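Local atomic coordinates of fanconi-associated nuclease 1 homolog (Pseudomonas aeruginosa, PDB entry 5Y7Q), a protein that belongs to the FAN1 family of nucleases, combining helix-turn-helix and SAP-type regions with a VRR-NUC domain. Residues Ala241-Phe252 / Leu275-Phe286. Sequence-based numbering, arbitrary orientation.
Sequences AYLHLFDCRQRF and LEGRRVKLLFQF
Leu275 reaches the second turn of helix 236-253, CD2 against Ala241 CB and CD1 beside the backbone N of Tyr242. One turn on, Arg278 folds back at chi2 and chi3 and lays its guanidinium over one face of the Tyr242 ring, a cation-pi stack with planes 15° apart and centres 4.1 Å apart. Tyr242 OH ends above that guanidinium, 3.1 Å from Arg278 NH1, at an angle too poor for a hydrogen bond. Leu245 is a knob in a hole formed by Leu275, Arg278, Arg279 and Leu282, its CD1 3.6 Å from Arg278 CB. Arg279 turns its guanidinium away, gripping Glu276 side-on through NE and NH1. Leu282 splits its branches: CD2 meets Cys248 CB at 3.8 Å, CD1 meets Arg249 CB. Gln285 OE1 accepts the one hydrogen bond between the segments, from Arg249 NH1 (3.0 Å, 152°), the donor standing above the amide plane. Phe286 directs its edge at the face of Phe252, centroids 5.1 Å apart; CE1 lies 3.7 Å from Phe252 CG. The result is a buried, near-parallel helix pair, axes crossing at 16° and 10.1 Å apart at closest, with polar and cation-pi contacts along one flank. Helix 258-264, in the connection between them, packs on Phe252 and Phe286, while helix 190-201 touches Tyr242 through Leu198 and helix 311-321 borders helix 273-292 at Phe284.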
loop_
_atom_site.group_PDB
_atom_site.type_symbol
_atom_site.label_atom_id
_atom_site.label_comp_id
_atom_site.label_asym_id
_atom_site.label_seq_id
_atom_site.Cartn_x
_atom_site.Cartn_y
_atom_site.Cartn_z
ATOM N N ALA A 241 -5.077 -1.409 -19.583
ATOM C CA ALA A 241 -5.132 -2.625 -18.785
ATOM C C ALA A 241 -5.169 -2.307 -17.303
ATOM O O ALA A 241 -5.951 -2.908 -16.562
ATOM C CB ALA A 241 -3.952 -3.537 -19.111
ATOM N N TYR A 242 -4.309 -1.389 -16.844
ATOM C CA TYR A 242 -4.340 -0.980 -15.436
ATOM C C TYR A 242 -5.745 -0.546 -15.052
ATOM O O TYR A 242 -6.261 -0.927 -13.989
ATOM C CB TYR A 242 -3.338 0.161 -15.193
ATOM C CG TYR A 242 -2.917 0.415 -13.759
ATOM C CD1 TYR A 242 -3.803 0.923 -12.830
ATOM C CD2 TYR A 242 -1.611 0.173 -13.346
ATOM C CE1 TYR A 242 -3.418 1.154 -11.510
ATOM C CE2 TYR A 242 -1.211 0.400 -12.029
ATOM C CZ TYR A 242 -2.121 0.897 -11.112
ATOM O OH TYR A 242 -1.740 1.140 -9.795
ATOM N N LEU A 243 -6.402 0.220 -15.941
ATOM C CA LEU A 243 -7.765 0.648 -15.663
ATOM C C LEU A 243 -8.707 -0.538 -15.597
ATOM O O LEU A 243 -9.640 -0.554 -14.781
ATOM C CB LEU A 243 -8.230 1.646 -16.708
ATOM C CG LEU A 243 -7.572 3.004 -16.501
ATOM C CD1 LEU A 243 -7.876 3.911 -17.660
ATOM C CD2 LEU A 243 -8.020 3.609 -15.175
ATOM N N HIS A 244 -8.480 -1.553 -16.428
ATOM C CA HIS A 244 -9.390 -2.688 -16.379
ATOM C C HIS A 244 -9.227 -3.482 -15.088
ATOM O O HIS A 244 -10.218 -3.864 -14.457
ATOM C CB HIS A 244 -9.206 -3.595 -17.576
ATOM C CG HIS A 244 -10.217 -4.689 -17.609
ATOM N ND1 HIS A 244 -9.876 -6.020 -17.717
ATOM C CD2 HIS A 244 -11.565 -4.650 -17.479
ATOM C CE1 HIS A 244 -10.974 -6.753 -17.689
ATOM N NE2 HIS A 244 -12.011 -5.948 -17.540
ATOM N N LEU A 245 -7.994 -3.763 -14.686
ATOM C CA LEU A 245 -7.814 -4.471 -13.431
ATOM C C LEU A 245 -8.407 -3.668 -12.300
ATOM O O LEU A 245 -9.219 -4.185 -11.527
ATOM C CB LEU A 245 -6.339 -4.766 -13.179
ATOM C CG LEU A 245 -5.671 -5.567 -14.299
ATOM C CD1 LEU A 245 -4.200 -5.780 -14.003
ATOM C CD2 LEU A 245 -6.392 -6.888 -14.481
ATOM N N PHE A 246 -8.070 -2.376 -12.231
ATOM C CA PHE A 246 -8.601 -1.516 -11.172
ATOM C C PHE A 246 -10.114 -1.620 -11.101
ATOM O O PHE A 246 -10.686 -1.836 -10.022
ATOM C CB PHE A 246 -8.163 -0.077 -11.409
ATOM C CG PHE A 246 -8.558 0.878 -10.316
ATOM C CD1 PHE A 246 -9.802 1.495 -10.323
ATOM C CD2 PHE A 246 -7.669 1.201 -9.307
ATOM C CE1 PHE A 246 -10.158 2.385 -9.325
ATOM C CE2 PHE A 246 -8.031 2.100 -8.304
ATOM C CZ PHE A 246 -9.268 2.688 -8.319
ATOM N N ASP A 247 -10.775 -1.509 -12.260
ATOM C CA ASP A 247 -12.216 -1.730 -12.337
ATOM C C ASP A 247 -12.614 -3.073 -11.724
ATOM O O ASP A 247 -13.581 -3.159 -10.954
ATOM C CB ASP A 247 -12.669 -1.635 -13.795
ATOM C CG ASP A 247 -14.182 -1.734 -13.953
ATOM O OD1 ASP A 247 -14.925 -1.056 -13.194
ATOM O OD2 ASP A 247 -14.625 -2.495 -14.849
ATOM N N CYS A 248 -11.867 -4.137 -12.043
ATOM C CA CYS A 248 -12.226 -5.456 -11.533
ATOM C C CYS A 248 -12.165 -5.493 -10.016
ATOM O O CYS A 248 -13.085 -5.995 -9.365
ATOM C CB CYS A 248 -11.322 -6.530 -12.131
ATOM S SG CYS A 248 -11.795 -7.006 -13.798
ATOM N N ARG A 249 -11.088 -4.963 -9.434
ATOM C CA ARG A 249 -10.990 -4.913 -7.981
ATOM C C ARG A 249 -12.173 -4.163 -7.387
ATOM O O ARG A 249 -12.773 -4.625 -6.409
ATOM C CB ARG A 249 -9.668 -4.272 -7.568
ATOM C CG ARG A 249 -9.496 -4.069 -6.086
ATOM C CD ARG A 249 -8.090 -3.561 -5.783
ATOM N NE ARG A 249 -7.059 -4.468 -6.304
ATOM C CZ ARG A 249 -6.321 -5.308 -5.571
ATOM N NH1 ARG A 249 -6.477 -5.367 -4.250
ATOM N NH2 ARG A 249 -5.415 -6.090 -6.162
ATOM N N GLN A 250 -12.556 -3.032 -7.991
ATOM C CA GLN A 250 -13.733 -2.301 -7.522
ATOM C C GLN A 250 -14.971 -3.197 -7.477
ATOM O O GLN A 250 -15.607 -3.360 -6.423
ATOM C CB GLN A 250 -13.981 -1.094 -8.421
ATOM C CG GLN A 250 -12.851 -0.089 -8.425
ATOM C CD GLN A 250 -13.045 0.999 -7.398
ATOM O OE1 GLN A 250 -13.871 1.901 -7.580
ATOM N NE2 GLN A 250 -12.286 0.925 -6.306
ATOM N N ARG A 251 -15.322 -3.800 -8.618
ATOM C CA ARG A 251 -16.547 -4.597 -8.669
ATOM C C ARG A 251 -16.497 -5.769 -7.691
ATOM O O ARG A 251 -17.514 -6.110 -7.075
ATOM C CB ARG A 251 -16.802 -5.084 -10.095
ATOM C CG ARG A 251 -17.251 -3.999 -11.071
ATOM C CD ARG A 251 -16.816 -4.317 -12.502
ATOM N NE ARG A 251 -17.504 -5.483 -13.067
ATOM C CZ ARG A 251 -17.104 -6.140 -14.158
ATOM N NH1 ARG A 251 -16.012 -5.755 -14.805
ATOM N NH2 ARG A 251 -17.792 -7.189 -14.600
ATOM N N PHE A 252 -15.322 -6.392 -7.526
ATOM C CA PHE A 252 -15.186 -7.455 -6.530
ATOM C C PHE A 252 -15.490 -6.929 -5.134
ATOM O O PHE A 252 -16.308 -7.503 -4.402
ATOM C CB PHE A 252 -13.783 -8.062 -6.583
ATOM C CG PHE A 252 -13.499 -9.049 -5.476
ATOM C CD1 PHE A 252 -14.250 -10.213 -5.353
ATOM C CD2 PHE A 252 -12.472 -8.821 -4.566
ATOM C CE1 PHE A 252 -13.989 -11.122 -4.335
ATOM C CE2 PHE A 252 -12.203 -9.730 -3.548
ATOM C CZ PHE A 252 -12.961 -10.879 -3.431
ATOM N N LEU A 275 2.551 -4.908 -14.871
ATOM C CA LEU A 275 1.100 -5.054 -15.011
ATOM C C LEU A 275 0.639 -6.464 -14.634
ATOM O O LEU A 275 -0.401 -6.638 -13.973
ATOM C CB LEU A 275 0.717 -4.730 -16.450
ATOM C CG LEU A 275 -0.626 -4.113 -16.819
ATOM C CD1 LEU A 275 -0.970 -2.962 -15.906
ATOM C CD2 LEU A 275 -0.536 -3.633 -18.256
ATOM N N GLU A 276 1.406 -7.484 -15.056
ATOM C CA GLU A 276 1.128 -8.870 -14.687
ATOM C C GLU A 276 1.196 -9.069 -13.177
ATOM O O GLU A 276 0.540 -9.968 -12.635
ATOM C CB GLU A 276 2.111 -9.797 -15.412
ATOM C CG GLU A 276 1.976 -11.295 -15.119
ATOM C CD GLU A 276 0.707 -11.921 -15.688
ATOM O OE1 GLU A 276 -0.040 -11.221 -16.401
ATOM O OE2 GLU A 276 0.455 -13.117 -15.418
ATOM N N GLY A 277 1.968 -8.232 -12.479
ATOM C CA GLY A 277 1.907 -8.230 -11.027
ATOM C C GLY A 277 0.532 -7.864 -10.504
ATOM O O GLY A 277 -0.025 -8.553 -9.651
ATOM N N ARG A 278 -0.034 -6.769 -11.013
ATOM C CA ARG A 278 -1.382 -6.365 -10.613
ATOM C C ARG A 278 -2.395 -7.469 -10.892
ATOM O O ARG A 278 -3.222 -7.808 -10.031
ATOM C CB ARG A 278 -1.783 -5.093 -11.356
ATOM C CG ARG A 278 -0.659 -4.092 -11.572
ATOM C CD ARG A 278 -0.721 -2.989 -10.539
ATOM N NE ARG A 278 -2.098 -2.604 -10.293
ATOM C CZ ARG A 278 -2.495 -1.953 -9.214
ATOM N NH1 ARG A 278 -1.601 -1.616 -8.296
ATOM N NH2 ARG A 278 -3.783 -1.645 -9.059
ATOM N N ARG A 279 -2.361 -8.028 -12.104
ATOM C CA ARG A 279 -3.308 -9.091 -12.427
ATOM C C ARG A 279 -3.178 -10.244 -11.455
ATOM O O ARG A 279 -4.176 -10.756 -10.919
ATOM C CB ARG A 279 -3.070 -9.618 -13.833
ATOM C CG ARG A 279 -3.850 -10.882 -14.081
ATOM C CD ARG A 279 -3.847 -11.267 -15.529
ATOM N NE ARG A 279 -2.828 -12.276 -15.765
ATOM C CZ ARG A 279 -3.080 -13.580 -15.752
ATOM N NH1 ARG A 279 -2.094 -14.446 -15.971
ATOM N NH2 ARG A 279 -4.322 -14.011 -15.529
ATOM N N VAL A 280 -1.940 -10.662 -11.227
ATOM C CA VAL A 280 -1.655 -11.860 -10.454
ATOM C C VAL A 280 -2.059 -11.662 -8.991
ATOM O O VAL A 280 -2.610 -12.572 -8.348
ATOM C CB VAL A 280 -0.161 -12.199 -10.655
ATOM C CG1 VAL A 280 0.679 -11.929 -9.401
ATOM C CG2 VAL A 280 0.018 -13.596 -11.253
ATOM N N LYS A 281 -1.861 -10.446 -8.465
ATOM C CA LYS A 281 -2.374 -10.121 -7.142
ATOM C C LYS A 281 -3.887 -10.273 -7.105
ATOM O O LYS A 281 -4.448 -10.854 -6.163
ATOM C CB LYS A 281 -1.954 -8.698 -6.752
ATOM C CG LYS A 281 -2.389 -8.286 -5.342
ATOM C CD LYS A 281 -1.947 -6.855 -4.982
ATOM C CE LYS A 281 -2.291 -6.485 -3.520
ATOM N NZ LYS A 281 -2.127 -5.020 -3.225
ATOM N N LEU A 282 -4.563 -9.787 -8.148
ATOM C CA LEU A 282 -6.019 -9.819 -8.147
ATOM C C LEU A 282 -6.539 -11.253 -8.126
ATOM O O LEU A 282 -7.405 -11.606 -7.312
ATOM C CB LEU A 282 -6.517 -9.059 -9.364
ATOM C CG LEU A 282 -7.967 -8.722 -9.538
ATOM C CD1 LEU A 282 -8.345 -7.735 -8.496
ATOM C CD2 LEU A 282 -8.079 -8.126 -10.908
ATOM N N LEU A 283 -6.013 -12.100 -9.013
ATOM C CA LEU A 283 -6.311 -13.528 -8.941
ATOM C C LEU A 283 -6.128 -14.058 -7.528
ATOM O O LEU A 283 -6.985 -14.785 -7.003
ATOM C CB LEU A 283 -5.414 -14.306 -9.896
ATOM C CG LEU A 283 -5.821 -14.142 -11.344
ATOM C CD1 LEU A 283 -4.858 -14.932 -12.204
ATOM C CD2 LEU A 283 -7.241 -14.626 -11.528
ATOM N N PHE A 284 -5.003 -13.707 -6.899
ATOM C CA PHE A 284 -4.741 -14.159 -5.534
ATOM C C PHE A 284 -5.928 -13.850 -4.618
ATOM O O PHE A 284 -6.502 -14.754 -3.997
ATOM C CB PHE A 284 -3.444 -13.511 -5.024
ATOM C CG PHE A 284 -2.876 -14.134 -3.771
ATOM C CD1 PHE A 284 -2.144 -15.300 -3.835
ATOM C CD2 PHE A 284 -3.041 -13.521 -2.539
ATOM C CE1 PHE A 284 -1.623 -15.861 -2.688
ATOM C CE2 PHE A 284 -2.528 -14.074 -1.391
ATOM C CZ PHE A 284 -1.819 -15.243 -1.459
ATOM N N GLN A 285 -6.345 -12.581 -4.559
ATOM C CA GLN A 285 -7.431 -12.239 -3.648
ATOM C C GLN A 285 -8.715 -12.980 -4.007
ATOM O O GLN A 285 -9.462 -13.410 -3.113
ATOM C CB GLN A 285 -7.659 -10.736 -3.644
ATOM C CG GLN A 285 -6.368 -9.966 -3.688
ATOM C CD GLN A 285 -6.346 -8.801 -2.732
ATOM O OE1 GLN A 285 -5.548 -7.881 -2.895
ATOM N NE2 GLN A 285 -7.224 -8.830 -1.720
ATOM N N PHE A 286 -8.990 -13.142 -5.309
ATOM C CA PHE A 286 -10.142 -13.949 -5.711
ATOM C C PHE A 286 -10.086 -15.311 -5.040
ATOM O O PHE A 286 -11.066 -15.771 -4.436
ATOM C CB PHE A 286 -10.186 -14.128 -7.228
ATOM C CG PHE A 286 -10.570 -12.896 -7.976
ATOM C CD1 PHE A 286 -10.903 -11.734 -7.309
ATOM C CD2 PHE A 286 -10.612 -12.906 -9.365
ATOM C CE1 PHE A 286 -11.262 -10.611 -8.009
ATOM C CE2 PHE A 286 -10.967 -11.786 -10.074
ATOM C CZ PHE A 286 -11.294 -10.633 -9.394
#